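Local coordinates for exported protein (Bacteroides fragilis, PDB 4JX0) that is of unknown function but binds magnesium and joins a DUF1735-family domain to an F5/F8 type C domain, at residues T215-Y220 and D312-T317; G240-T245 and D281-I286; S199-D204 and A224-T229. All coordinates share one frame; numbering follows the deposited sequence.

In the fold
All three contacts lie within one domain, the F5/F8 type C β-sandwich that forms the C-terminal part of the chain. Contact 3 begins first: the loop leaving strand 196-199 meets the start of strand 227-232, closing a short excursion of 19 residues. Inside that excursion lies 215-220, whose partner 312-317 comes near the C terminus, so contacts 1 and 3 cross. Contact 2 (240-245 with 281-286) falls wholly within the long span of contact 1 and opens after contact 3 has closed. Strand 312-319 lies beside strand 235-244, joining contacts 1 and 2 in one sheet; the W219 indole links contact 1 to contact 3, at an edge of the opposing sheet.

Contact 1 (T215-Y220 and D312-T317); sequences TANNWY and DVNEVT. With MG (magnesium ion), chain D.
N217 and N314 meet amide to amide, their side chains crossing at about a right angle. N217 ND2 donates to N314 OD1 at 3.0 Å, almost in line with the acceptor's carbonyl bond (168° at OD1) and within the plane of the N217 amide. The second proton of the same nitrogen goes back to W219 O, 2.8 Å from N217 ND2 and above that carbonyl's plane. Two bonds therefore fix the rotation of the amide, which chi1 of -177° sends away from its own backbone N and across to the other segment. The N217 amide also stacks on the D312 carboxylate: the planes differ by 15°, with N217 ND2 3.3 Å from D312 CG. Elsewhere, D312 OD2 accepts from N246 ND2.

W219 and V313 run side by side, and the contact is at the ring edge, where W219 CZ3 lies 3.6 Å from V313 CG2. Water 2 joins the two backbones, accepting from W219 N and donating to V313 O.

From N314 onward the chain serves the metal: N314 O binds magnesium at 2.2 Å and E315 OE1 at 2.4 Å, while E315 OE2 takes a bond from N192 ND2. Water 1, itself a ligand, donates to A216 O, which gives the 215-220 segment a second-shell role. S208 O, D211 OD1 and N213 O complete six ligands, three of them main-chain carbonyls: a loop-built metal site at the edge of the β-sandwich, reminiscent of the cation site of many galactose-binding-like modules.

Contact 2 (G240-T245 and D281-I286); sequences GFRLDT and DGIAYI
Strands 240-244 and 283-286 run antiparallel, their axes 4.7 Å apart at closest and 161° between their directions. F241 with I286 and L243 with A284 are the hydrogen-bonded pairs, each with bonds both ways, and R242-Y285 and D244-I283 are the non-hydrogen-bonded ones between and beside them. One further bond, T245 N to G282 O, extends the pairing past the strand end.

The face carrying R242, D244, I283 and Y285 mixes the charged pair R242 and D244 with I283 and Y285. R242 CG stands anti to the backbone N (chi1 171°), which lays the aliphatic part of the chain along Y285. Farther out, I283 CG2 sits over the centre of one guanidinium face, 3.8 Å above its plane. The edge of that group is used for charge: R242 NH1 bonds to D244 OD1 at 3.0 Å, in the guanidinium plane and on the syn lone pair, and lies 2.9 Å from D244 OD2 in the same salt bridge. The guanidinium and the Y285 ring stand nearly perpendicular, 81° apart. Water 3 bridges them, 3.1 Å from R242 NE and 2.7 Å from Y285 OH, and lies in the plane of both groups.

On the face carrying F241, L243, A284 and I286 the contact is apolar, with L243 CD2 4.0 Å from I286 CD1. F241 packs on V297, L243 on M302 and I286 on F299 and V260 of the opposing sheet. Before the strand begins, D281 OD1 accepts from I283 N in an Asx turn and forms a salt bridge with R277. Two antiparallel sheets packed face to face through F241, L243 and I286 make a β-sandwich, here the F5/F8 type C domain.

Contact 3 (S199-D204 and A224-T229); sequences SDIRPD and ANNYLT
This is a surface contact of loop on strand, at one edge of the five-stranded antiparallel sheet of the F5/F8 type C β-sandwich. Strand 196-199 is the outermost strand there and 227-232 its neighbour; where the first runs out into a loop, side chains of the 199-204 segment take over the pairing with residues 226-227.

D200 makes most of that connection. Its CG lies between the backbone N and the carbonyl carbon (chi1 59°), and the carboxylate reaches the other segment with both oxygens. Y227 N donates to D200 OD1 at 3.1 Å, arriving on the syn side but 35° out of the carboxylate plane. D200 OD2 receives a weak bond from N226 ND2 at 3.3 Å. One acid thus meets a main-chain and a side-chain donor of successive residues.

The carboxylate is also nearly parallel to the Y227 ring, the two planes 13° apart. D200 OD1 is 3.6 Å above one face of the ring and displaced toward its rim, while D200 CB approaches Y227 CE2 at 3.6 Å. Y227 also makes a cation-pi contact with R298.

I201 lays CB, CG2 and CD1 against the N226 amide, with I201 CB 3.5 Å from N226 ND2. The other end of that amide, N226 OD1, accepts from the backbone nitrogens of S222 and N223, just before the segment, fixing how the group is rotated. Close by, I201 O accepts from W219 NE1, which ties the loop to the indole.

The S199 hydroxyl completes the junction, its OG lying 2.7 Å from Y227 O and 3.1 Å from I201 O, two acceptors that compete for its one proton.

Contact 1 (T215-Y220 and D312-T317)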
ATOM      1  N   THR A 215      30.087 -14.762  -4.756  1.00 32.66           N
ATOM      2  CA  THR A 215      30.438 -13.336  -4.852  1.00 32.73           C
ATOM      3  C   THR A 215      30.335 -12.738  -6.278  1.00 37.73           C
ATOM      4  O   THR A 215      30.308 -11.517  -6.395  1.00 38.12           O
ATOM      5  CB  THR A 215      31.866 -13.158  -4.332  1.00 36.16           C
ATOM      6  OG1 THR A 215      32.764 -13.935  -5.138  1.00 37.23           O
ATOM      7  CG2 THR A 215      32.003 -13.571  -2.872  1.00 28.29           C
ATOM      8  N   ALA A 216      30.287 -13.567  -7.342  1.00 35.21           N
ATOM      9  CA  ALA A 216      30.206 -13.074  -8.726  1.00 36.18           C
ATOM     10  C   ALA A 216      28.759 -12.906  -9.168  1.00 40.84           C
ATOM     11  O   ALA A 216      27.929 -13.780  -8.903  1.00 40.85           O
ATOM     12  CB  ALA A 216      30.916 -14.030  -9.669  1.00 37.16           C
ATOM     13  N   ASN A 217      28.468 -11.816  -9.891  1.00 36.70           N
ATOM     14  CA  ASN A 217      27.121 -11.524 -10.357  1.00 35.88           C
ATOM     15  C   ASN A 217      26.967 -11.679 -11.869  1.00 40.39           C
ATOM     16  O   ASN A 217      27.860 -11.326 -12.647  1.00 41.02           O
ATOM     17  CB  ASN A 217      26.732 -10.114  -9.978  1.00 35.20           C
ATOM     18  CG  ASN A 217      25.328  -9.774 -10.375  1.00 50.13           C
ATOM     19  OD1 ASN A 217      25.104  -9.143 -11.408  1.00 51.24           O
ATOM     20  ND2 ASN A 217      24.360 -10.296  -9.654  1.00 35.15           N
ATOM     21  N   ASN A 218      25.789 -12.181 -12.261  1.00 35.50           N
ATOM     22  CA  ASN A 218      25.340 -12.316 -13.645  1.00 35.09           C
ATOM     23  C   ASN A 218      23.857 -11.902 -13.754  1.00 37.69           C
ATOM     24  O   ASN A 218      23.510 -11.180 -14.687  1.00 38.06           O
ATOM     25  CB  ASN A 218      25.572 -13.728 -14.160  1.00 34.66           C
ATOM     26  CG  ASN A 218      27.014 -13.985 -14.503  1.00 64.27           C
ATOM     27  OD1 ASN A 218      27.558 -13.380 -15.434  1.00 61.87           O
ATOM     28  ND2 ASN A 218      27.683 -14.861 -13.761  1.00 58.54           N
ATOM     29  N   TRP A 219      22.996 -12.332 -12.802  1.00 32.45           N
ATOM     30  CA  TRP A 219      21.580 -11.981 -12.764  1.00 31.35           C
ATOM     31  C   TRP A 219      21.290 -10.859 -11.769  1.00 33.78           C
ATOM     32  O   TRP A 219      21.751 -10.891 -10.626  1.00 33.04           O
ATOM     33  CB  TRP A 219      20.741 -13.202 -12.375  1.00 29.73           C
ATOM     34  CG  TRP A 219      19.267 -12.968 -12.496  1.00 30.77           C
ATOM     35  CD1 TRP A 219      18.510 -13.092 -13.621  1.00 34.43           C
ATOM     36  CD2 TRP A 219      18.387 -12.505 -11.466  1.00 30.02           C
ATOM     37  NE1 TRP A 219      17.202 -12.754 -13.352  1.00 33.75           N
ATOM     38  CE2 TRP A 219      17.099 -12.389 -12.035  1.00 34.29           C
ATOM     39  CE3 TRP A 219      18.569 -12.137 -10.124  1.00 30.62           C
ATOM     40  CZ2 TRP A 219      15.998 -11.940 -11.301  1.00 33.22           C
ATOM     41  CZ3 TRP A 219      17.472 -11.709  -9.395  1.00 31.63           C
ATOM     42  CH2 TRP A 219      16.213 -11.589  -9.987  1.00 32.54           C
ATOM     43  N   TYR A 220      20.442  -9.915 -12.191  1.00 29.28           N
ATOM     44  CA  TYR A 220      19.976  -8.802 -11.374  1.00 27.55           C
ATOM     45  C   TYR A 220      18.701  -8.231 -11.981  1.00 31.65           C
ATOM     46  O   TYR A 220      18.444  -8.423 -13.171  1.00 31.75           O
ATOM     47  CB  TYR A 220      21.057  -7.713 -11.226  1.00 27.98           C
ATOM     48  CG  TYR A 220      21.594  -7.163 -12.528  1.00 29.55           C
ATOM     49  CD1 TYR A 220      22.645  -7.785 -13.185  1.00 31.40           C
ATOM     50  CD2 TYR A 220      21.106  -5.975 -13.060  1.00 31.04           C
ATOM     51  CE1 TYR A 220      23.165  -7.271 -14.369  1.00 32.75           C
ATOM     52  CE2 TYR A 220      21.642  -5.428 -14.223  1.00 32.55           C
ATOM     53  CZ  TYR A 220      22.665  -6.091 -14.886  1.00 40.95           C
ATOM     54  OH  TYR A 220      23.197  -5.618 -16.065  1.00 44.22           O
ATOM     55  N   ASP A 312      21.108  -7.457  -6.914  1.00 29.78           N
ATOM     56  CA  ASP A 312      21.929  -8.570  -7.377  1.00 28.90           C
ATOM     57  C   ASP A 312      21.560  -9.810  -6.615  1.00 30.14           C
ATOM     58  O   ASP A 312      21.368  -9.725  -5.411  1.00 28.42           O
ATOM     59  CB  ASP A 312      23.431  -8.304  -7.120  1.00 31.04           C
ATOM     60  CG  ASP A 312      24.147  -7.368  -8.058  1.00 40.49           C
ATOM     61  OD1 ASP A 312      23.501  -6.850  -8.985  1.00 42.23           O
ATOM     62  OD2 ASP A 312      25.361  -7.133  -7.848  1.00 45.86           O
ATOM     63  N   VAL A 313      21.492 -10.962  -7.282  1.00 26.97           N
ATOM     64  CA  VAL A 313      21.329 -12.251  -6.616  1.00 26.19           C
ATOM     65  C   VAL A 313      22.414 -13.106  -7.258  1.00 29.97           C
ATOM     66  O   VAL A 313      22.355 -13.383  -8.450  1.00 30.31           O
ATOM     67  CB  VAL A 313      19.907 -12.854  -6.634  1.00 29.95           C
ATOM     68  CG1 VAL A 313      19.858 -14.135  -5.813  1.00 29.33           C
ATOM     69  CG2 VAL A 313      18.899 -11.857  -6.064  1.00 29.68           C
ATOM     70  N   ASN A 314      23.484 -13.357  -6.499  1.00 26.62           N
ATOM     71  CA  ASN A 314      24.687 -14.063  -6.939  1.00 26.76           C
ATOM     72  C   ASN A 314      24.597 -15.573  -6.736  1.00 30.86           C
ATOM     73  O   ASN A 314      25.299 -16.320  -7.421  1.00 30.89           O
ATOM     74  CB  ASN A 314      25.890 -13.527  -6.160  1.00 27.01           C
ATOM     75  CG  ASN A 314      26.080 -12.036  -6.283  1.00 49.74           C
ATOM     76  OD1 ASN A 314      25.511 -11.391  -7.161  1.00 41.10           O
ATOM     77  ND2 ASN A 314      26.859 -11.450  -5.384  1.00 47.10           N
ATOM     78  N   GLU A 315      23.777 -16.016  -5.765  1.00 26.67           N
ATOM     79  CA  GLU A 315      23.597 -17.428  -5.429  1.00 26.33           C
ATOM     80  C   GLU A 315      22.336 -17.574  -4.576  1.00 31.95           C
ATOM     81  O   GLU A 315      22.077 -16.706  -3.750  1.00 32.43           O
ATOM     82  CB  GLU A 315      24.840 -17.934  -4.671  1.00 27.47           C
ATOM     83  CG  GLU A 315      24.864 -19.416  -4.362  1.00 37.03           C
ATOM     84  CD  GLU A 315      25.253 -20.358  -5.482  1.00 52.67           C
ATOM     85  OE1 GLU A 315      25.488 -19.896  -6.623  1.00 40.93           O
ATOM     86  OE2 GLU A 315      25.323 -21.577  -5.202  1.00 43.55           O
ATOM     87  N   VAL A 316      21.548 -18.645  -4.784  1.00 28.99           N
ATOM     88  CA  VAL A 316      20.320 -18.924  -4.021  1.00 28.05           C
ATOM     89  C   VAL A 316      20.484 -20.286  -3.365  1.00 30.64           C
ATOM     90  O   VAL A 316      20.825 -21.250  -4.056  1.00 30.08           O
ATOM     91  CB  VAL A 316      19.047 -18.872  -4.907  1.00 31.80           C
ATOM     92  CG1 VAL A 316      17.800 -19.202  -4.097  1.00 32.06           C
ATOM     93  CG2 VAL A 316      18.897 -17.513  -5.580  1.00 31.38           C
ATOM     94  N   THR A 317      20.248 -20.364  -2.041  1.00 26.27           N
ATOM     95  CA  THR A 317      20.341 -21.608  -1.266  1.00 25.72           C
ATOM     96  C   THR A 317      19.077 -21.755  -0.445  1.00 30.34           C
ATOM     97  O   THR A 317      18.740 -20.831   0.281  1.00 29.92           O
ATOM     98  CB  THR A 317      21.590 -21.589  -0.362  1.00 28.67           C
ATOM     99  OG1 THR A 317      22.720 -21.108  -1.103  1.00 33.62           O
ATOM    100  CG2 THR A 317      21.894 -22.939   0.248  1.00 19.77           C
TER
HETATM  101 MG    MG D 402      26.404 -18.126  -7.927  1.00 22.58          MG
HETATM  102  O   HOH W   1      27.187 -16.570  -9.227  1.00 33.37           O
HETATM  103  O   HOH W   2      24.081 -14.045 -10.589  1.00 23.59           O

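Contact 2 (G240-T245 and D281-I286)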
ATOM      1  N   GLY A 240      13.581 -21.538   4.905  1.00 26.15           N
ATOM      2  CA  GLY A 240      13.932 -20.234   4.354  1.00 24.81           C
ATOM      3  C   GLY A 240      14.953 -20.292   3.233  1.00 28.47           C
ATOM      4  O   GLY A 240      15.171 -21.353   2.646  1.00 27.09           O
ATOM      5  N   PHE A 241      15.597 -19.138   2.930  1.00 25.84           N
ATOM      6  CA  PHE A 241      16.601 -19.022   1.868  1.00 25.35           C
ATOM      7  C   PHE A 241      17.764 -18.129   2.234  1.00 30.70           C
ATOM      8  O   PHE A 241      17.615 -17.232   3.056  1.00 32.22           O
ATOM      9  CB  PHE A 241      15.966 -18.435   0.597  1.00 27.16           C
ATOM     10  CG  PHE A 241      14.834 -19.253   0.030  1.00 29.26           C
ATOM     11  CD1 PHE A 241      13.531 -19.068   0.472  1.00 32.16           C
ATOM     12  CD2 PHE A 241      15.076 -20.244  -0.904  1.00 31.52           C
ATOM     13  CE1 PHE A 241      12.493 -19.844  -0.030  1.00 33.28           C
ATOM     14  CE2 PHE A 241      14.036 -21.032  -1.390  1.00 34.48           C
ATOM     15  CZ  PHE A 241      12.751 -20.820  -0.960  1.00 32.62           C
ATOM     16  N   ARG A 242      18.909 -18.343   1.565  1.00 26.97           N
ATOM     17  CA  ARG A 242      20.123 -17.527   1.647  1.00 26.64           C
ATOM     18  C   ARG A 242      20.326 -16.967   0.257  1.00 33.28           C
ATOM     19  O   ARG A 242      20.621 -17.729  -0.666  1.00 34.29           O
ATOM     20  CB  ARG A 242      21.334 -18.353   2.116  1.00 24.92           C
ATOM     21  CG  ARG A 242      22.730 -17.681   2.044  1.00 32.56           C
ATOM     22  CD  ARG A 242      23.843 -18.693   1.764  1.00 42.95           C
ATOM     23  NE  ARG A 242      24.981 -18.608   2.697  1.00 47.75           N
ATOM     24  CZ  ARG A 242      26.132 -17.959   2.489  1.00 58.64           C
ATOM     25  NH1 ARG A 242      26.331 -17.278   1.365  1.00 37.61           N
ATOM     26  NH2 ARG A 242      27.088 -17.983   3.410  1.00 47.92           N
ATOM     27  N   LEU A 243      20.110 -15.660   0.090  1.00 30.73           N
ATOM     28  CA  LEU A 243      20.281 -14.971  -1.187  1.00 31.18           C
ATOM     29  C   LEU A 243      21.557 -14.133  -1.127  1.00 35.17           C
ATOM     30  O   LEU A 243      21.591 -13.138  -0.403  1.00 35.21           O
ATOM     31  CB  LEU A 243      19.064 -14.069  -1.503  1.00 31.51           C
ATOM     32  CG  LEU A 243      17.907 -14.724  -2.237  1.00 36.84           C
ATOM     33  CD1 LEU A 243      17.288 -15.821  -1.415  1.00 37.06           C
ATOM     34  CD2 LEU A 243      16.859 -13.691  -2.611  1.00 40.38           C
ATOM     35  N   ASP A 244      22.606 -14.534  -1.852  1.00 31.15           N
ATOM     36  CA  ASP A 244      23.837 -13.749  -1.890  1.00 30.95           C
ATOM     37  C   ASP A 244      23.601 -12.553  -2.761  1.00 33.26           C
ATOM     38  O   ASP A 244      23.142 -12.706  -3.886  1.00 31.84           O
ATOM     39  CB  ASP A 244      25.028 -14.559  -2.397  1.00 33.41           C
ATOM     40  CG  ASP A 244      25.511 -15.507  -1.344  1.00 46.08           C
ATOM     41  OD1 ASP A 244      24.794 -16.498  -1.069  1.00 48.81           O
ATOM     42  OD2 ASP A 244      26.537 -15.193  -0.688  1.00 49.50           O
ATOM     43  N   THR A 245      23.890 -11.371  -2.247  1.00 30.58           N
ATOM     44  CA  THR A 245      23.625 -10.127  -2.942  1.00 31.13           C
ATOM     45  C   THR A 245      24.880  -9.257  -2.918  1.00 37.86           C
ATOM     46  O   THR A 245      25.934  -9.693  -2.452  1.00 38.80           O
ATOM     47  CB  THR A 245      22.380  -9.481  -2.305  1.00 35.26           C
ATOM     48  OG1 THR A 245      21.912  -8.414  -3.126  1.00 39.25           O
ATOM     49  CG2 THR A 245      22.611  -8.993  -0.881  1.00 32.50           C
ATOM     50  N   ASP A 281      24.938  -6.308   4.369  1.00 30.26           N
ATOM     51  CA  ASP A 281      26.031  -7.238   4.033  1.00 29.88           C
ATOM     52  C   ASP A 281      25.644  -8.005   2.762  1.00 31.18           C
ATOM     53  O   ASP A 281      24.536  -7.818   2.252  1.00 29.97           O
ATOM     54  CB  ASP A 281      26.410  -8.191   5.205  1.00 32.11           C
ATOM     55  CG  ASP A 281      25.316  -9.092   5.738  1.00 46.38           C
ATOM     56  OD1 ASP A 281      24.468  -9.538   4.934  1.00 46.30           O
ATOM     57  OD2 ASP A 281      25.353  -9.417   6.948  1.00 55.27           O
ATOM     58  N   GLY A 282      26.556  -8.827   2.256  1.00 26.47           N
ATOM     59  CA  GLY A 282      26.328  -9.601   1.045  1.00 25.75           C
ATOM     60  C   GLY A 282      25.508 -10.867   1.185  1.00 30.11           C
ATOM     61  O   GLY A 282      25.267 -11.513   0.168  1.00 30.15           O
ATOM     62  N   ILE A 283      25.118 -11.287   2.410  1.00 26.62           N
ATOM     63  CA  ILE A 283      24.326 -12.513   2.599  1.00 26.04           C
ATOM     64  C   ILE A 283      22.971 -12.173   3.225  1.00 31.15           C
ATOM     65  O   ILE A 283      22.905 -11.833   4.413  1.00 31.87           O
ATOM     66  CB  ILE A 283      25.071 -13.571   3.450  1.00 28.99           C
ATOM     67  CG1 ILE A 283      26.457 -13.932   2.840  1.00 28.69           C
ATOM     68  CG2 ILE A 283      24.213 -14.840   3.567  1.00 30.07           C
ATOM     69  CD1 ILE A 283      27.568 -13.702   3.725  1.00 27.31           C
ATOM     70  N   ALA A 284      21.889 -12.291   2.433  1.00 26.42           N
ATOM     71  CA  ALA A 284      20.527 -12.041   2.903  1.00 25.18           C
ATOM     72  C   ALA A 284      19.891 -13.362   3.297  1.00 28.47           C
ATOM     73  O   ALA A 284      19.839 -14.263   2.463  1.00 28.83           O
ATOM     74  CB  ALA A 284      19.707 -11.363   1.815  1.00 25.44           C
ATOM     75  N   TYR A 285      19.443 -13.503   4.559  1.00 23.34           N
ATOM     76  CA  TYR A 285      18.790 -14.719   5.050  1.00 22.00           C
ATOM     77  C   TYR A 285      17.318 -14.434   5.202  1.00 26.82           C
ATOM     78  O   TYR A 285      16.944 -13.646   6.076  1.00 27.20           O
ATOM     79  CB  TYR A 285      19.387 -15.188   6.389  1.00 22.42           C
ATOM     80  CG  TYR A 285      20.751 -15.825   6.265  1.00 23.13           C
ATOM     81  CD1 TYR A 285      20.892 -17.133   5.813  1.00 24.81           C
ATOM     82  CD2 TYR A 285      21.898 -15.140   6.645  1.00 23.76           C
ATOM     83  CE1 TYR A 285      22.145 -17.742   5.735  1.00 25.55           C
ATOM     84  CE2 TYR A 285      23.154 -15.739   6.580  1.00 24.59           C
ATOM     85  CZ  TYR A 285      23.274 -17.040   6.128  1.00 33.44           C
ATOM     86  OH  TYR A 285      24.530 -17.570   5.993  1.00 37.77           O
ATOM     87  N   ILE A 286      16.483 -15.018   4.326  1.00 22.91           N
ATOM     88  CA  ILE A 286      15.026 -14.844   4.359  1.00 22.34           C
ATOM     89  C   ILE A 286      14.471 -16.074   5.051  1.00 28.93           C
ATOM     90  O   ILE A 286      14.681 -17.166   4.531  1.00 30.55           O
ATOM     91  CB  ILE A 286      14.470 -14.657   2.924  1.00 24.07           C
ATOM     92  CG1 ILE A 286      15.243 -13.530   2.193  1.00 23.59           C
ATOM     93  CG2 ILE A 286      12.960 -14.383   2.965  1.00 23.58           C
ATOM     94  CD1 ILE A 286      14.902 -13.329   0.810  1.00 28.48           C
TER
HETATM   95  O   HOH W   3      24.609 -20.234   5.363  1.00 13.37           O

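Contact 3 (S199-D204 and A224-T229)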
ATOM      1  N   SER A 199      12.563 -16.457 -14.559  1.00 37.35           N
ATOM      2  CA  SER A 199      12.508 -15.010 -14.378  1.00 36.65           C
ATOM      3  C   SER A 199      12.084 -14.316 -15.677  1.00 42.45           C
ATOM      4  O   SER A 199      12.333 -14.829 -16.771  1.00 43.73           O
ATOM      5  CB  SER A 199      13.863 -14.481 -13.925  1.00 37.85           C
ATOM      6  OG  SER A 199      13.824 -13.074 -13.757  1.00 44.76           O
ATOM      7  N   ASP A 200      11.459 -13.139 -15.549  1.00 37.95           N
ATOM      8  CA  ASP A 200      11.057 -12.355 -16.719  1.00 37.88           C
ATOM      9  C   ASP A 200      12.235 -11.571 -17.302  1.00 41.03           C
ATOM     10  O   ASP A 200      12.128 -11.115 -18.436  1.00 42.17           O
ATOM     11  CB  ASP A 200       9.907 -11.392 -16.398  1.00 39.25           C
ATOM     12  CG  ASP A 200      10.202 -10.383 -15.316  1.00 45.36           C
ATOM     13  OD1 ASP A 200      11.028 -10.693 -14.420  1.00 43.49           O
ATOM     14  OD2 ASP A 200       9.613  -9.280 -15.361  1.00 52.13           O
ATOM     15  N   ILE A 201      13.344 -11.408 -16.543  1.00 35.10           N
ATOM     16  CA  ILE A 201      14.528 -10.675 -17.002  1.00 33.95           C
ATOM     17  C   ILE A 201      15.766 -11.570 -16.908  1.00 39.18           C
ATOM     18  O   ILE A 201      15.887 -12.361 -15.967  1.00 39.39           O
ATOM     19  CB  ILE A 201      14.707  -9.359 -16.203  1.00 35.55           C
ATOM     20  CG1 ILE A 201      15.730  -8.452 -16.885  1.00 35.33           C
ATOM     21  CG2 ILE A 201      15.078  -9.603 -14.721  1.00 35.06           C
ATOM     22  CD1 ILE A 201      15.625  -7.023 -16.510  1.00 37.29           C
ATOM     23  N   ARG A 202      16.672 -11.449 -17.903  1.00 35.21           N
ATOM     24  CA  ARG A 202      17.931 -12.201 -17.993  1.00 34.11           C
ATOM     25  C   ARG A 202      17.767 -13.689 -17.670  1.00 38.15           C
ATOM     26  O   ARG A 202      18.516 -14.213 -16.847  1.00 36.49           O
ATOM     27  CB  ARG A 202      18.984 -11.582 -17.061  1.00 30.00           C
ATOM     28  CG  ARG A 202      19.370 -10.185 -17.453  1.00 29.64           C
ATOM     29  CD  ARG A 202      20.292  -9.530 -16.458  1.00 30.22           C
ATOM     30  NE  ARG A 202      20.534  -8.147 -16.865  1.00 40.54           N
ATOM     31  CZ  ARG A 202      19.787  -7.093 -16.541  1.00 49.49           C
ATOM     32  NH1 ARG A 202      18.741  -7.228 -15.734  1.00 25.54           N
ATOM     33  NH2 ARG A 202      20.094  -5.890 -17.002  1.00 43.32           N
ATOM     34  N   PRO A 203      16.820 -14.405 -18.311  1.00 36.25           N
ATOM     35  CA  PRO A 203      16.666 -15.843 -18.009  1.00 36.28           C
ATOM     36  C   PRO A 203      17.932 -16.650 -18.327  1.00 41.02           C
ATOM     37  O   PRO A 203      18.265 -17.597 -17.617  1.00 39.35           O
ATOM     38  CB  PRO A 203      15.479 -16.261 -18.872  1.00 38.58           C
ATOM     39  CG  PRO A 203      15.414 -15.243 -19.950  1.00 43.65           C
ATOM     40  CD  PRO A 203      15.863 -13.967 -19.343  1.00 38.54           C
ATOM     41  N   ASP A 204      18.660 -16.226 -19.372  1.00 40.04           N
ATOM     42  CA  ASP A 204      19.930 -16.827 -19.806  1.00 41.03           C
ATOM     43  C   ASP A 204      21.041 -16.761 -18.722  1.00 45.18           C
ATOM     44  O   ASP A 204      21.979 -17.555 -18.785  1.00 45.31           O
ATOM     45  CB  ASP A 204      20.434 -16.142 -21.100  1.00 44.45           C
ATOM     46  CG  ASP A 204      20.593 -14.623 -21.011  1.00 61.97           C
ATOM     47  OD1 ASP A 204      19.557 -13.918 -20.887  1.00 61.53           O
ATOM     48  OD2 ASP A 204      21.746 -14.136 -21.100  1.00 73.26           O
ATOM     49  N   ALA A 224      10.765  -2.794 -10.331  1.00 35.32           N
ATOM     50  CA  ALA A 224       9.898  -3.418  -9.333  1.00 34.51           C
ATOM     51  C   ALA A 224       9.021  -4.541  -9.907  1.00 40.70           C
ATOM     52  O   ALA A 224       8.557  -5.381  -9.128  1.00 41.54           O
ATOM     53  CB  ALA A 224       9.006  -2.372  -8.693  1.00 34.98           C
ATOM     54  N   ASN A 225       8.768  -4.557 -11.237  1.00 38.01           N
ATOM     55  CA  ASN A 225       7.932  -5.597 -11.846  1.00 38.52           C
ATOM     56  C   ASN A 225       8.699  -6.881 -12.125  1.00 42.77           C
ATOM     57  O   ASN A 225       8.059  -7.887 -12.421  1.00 43.21           O
ATOM     58  CB  ASN A 225       7.277  -5.100 -13.138  1.00 41.57           C
ATOM     59  CG  ASN A 225       6.334  -3.941 -12.910  1.00 62.45           C
ATOM     60  OD1 ASN A 225       5.557  -3.919 -11.942  1.00 49.73           O
ATOM     61  ND2 ASN A 225       6.366  -2.955 -13.800  1.00 56.51           N
ATOM     62  N   ASN A 226      10.045  -6.881 -12.030  1.00 39.03           N
ATOM     63  CA  ASN A 226      10.810  -8.113 -12.238  1.00 38.20           C
ATOM     64  C   ASN A 226      10.633  -9.046 -11.056  1.00 40.34           C
ATOM     65  O   ASN A 226      10.371  -8.586  -9.938  1.00 40.57           O
ATOM     66  CB  ASN A 226      12.304  -7.850 -12.435  1.00 36.54           C
ATOM     67  CG  ASN A 226      12.669  -6.966 -13.590  1.00 49.65           C
ATOM     68  OD1 ASN A 226      13.421  -6.003 -13.434  1.00 46.77           O
ATOM     69  ND2 ASN A 226      12.221  -7.295 -14.783  1.00 36.65           N
ATOM     70  N   TYR A 227      10.786 -10.349 -11.301  1.00 34.50           N
ATOM     71  CA  TYR A 227      10.665 -11.369 -10.264  1.00 32.94           C
ATOM     72  C   TYR A 227      11.697 -12.478 -10.468  1.00 35.83           C
ATOM     73  O   TYR A 227      12.296 -12.598 -11.542  1.00 34.97           O
ATOM     74  CB  TYR A 227       9.242 -11.972 -10.257  1.00 34.07           C
ATOM     75  CG  TYR A 227       8.863 -12.668 -11.552  1.00 36.43           C
ATOM     76  CD1 TYR A 227       9.190 -14.003 -11.774  1.00 38.61           C
ATOM     77  CD2 TYR A 227       8.201 -11.985 -12.564  1.00 37.61           C
ATOM     78  CE1 TYR A 227       8.858 -14.641 -12.969  1.00 40.90           C
ATOM     79  CE2 TYR A 227       7.851 -12.617 -13.756  1.00 39.44           C
ATOM     80  CZ  TYR A 227       8.192 -13.945 -13.961  1.00 48.68           C
ATOM     81  OH  TYR A 227       7.873 -14.596 -15.135  1.00 51.19           O
ATOM     82  N   LEU A 228      11.856 -13.312  -9.432  1.00 31.44           N
ATOM     83  CA  LEU A 228      12.724 -14.484  -9.445  1.00 29.98           C
ATOM     84  C   LEU A 228      11.961 -15.645  -8.843  1.00 33.08           C
ATOM     85  O   LEU A 228      11.618 -15.569  -7.661  1.00 31.93           O
ATOM     86  CB  LEU A 228      14.005 -14.201  -8.652  1.00 28.89           C
ATOM     87  CG  LEU A 228      14.950 -15.383  -8.399  1.00 31.73           C
ATOM     88  CD1 LEU A 228      15.447 -15.996  -9.707  1.00 31.16           C
ATOM     89  CD2 LEU A 228      16.107 -14.956  -7.536  1.00 32.76           C
ATOM     90  N   THR A 229      11.680 -16.701  -9.635  1.00 29.90           N
ATOM     91  CA  THR A 229      10.947 -17.871  -9.156  1.00 30.05           C
ATOM     92  C   THR A 229      11.899 -19.016  -8.871  1.00 34.88           C
ATOM     93  O   THR A 229      12.754 -19.319  -9.691  1.00 34.60           O
ATOM     94  CB  THR A 229       9.874 -18.319 -10.155  1.00 38.71           C
ATOM     95  OG1 THR A 229       9.162 -17.186 -10.626  1.00 39.27           O
ATOM     96  CG2 THR A 229       8.877 -19.290  -9.544  1.00 38.71           C
TER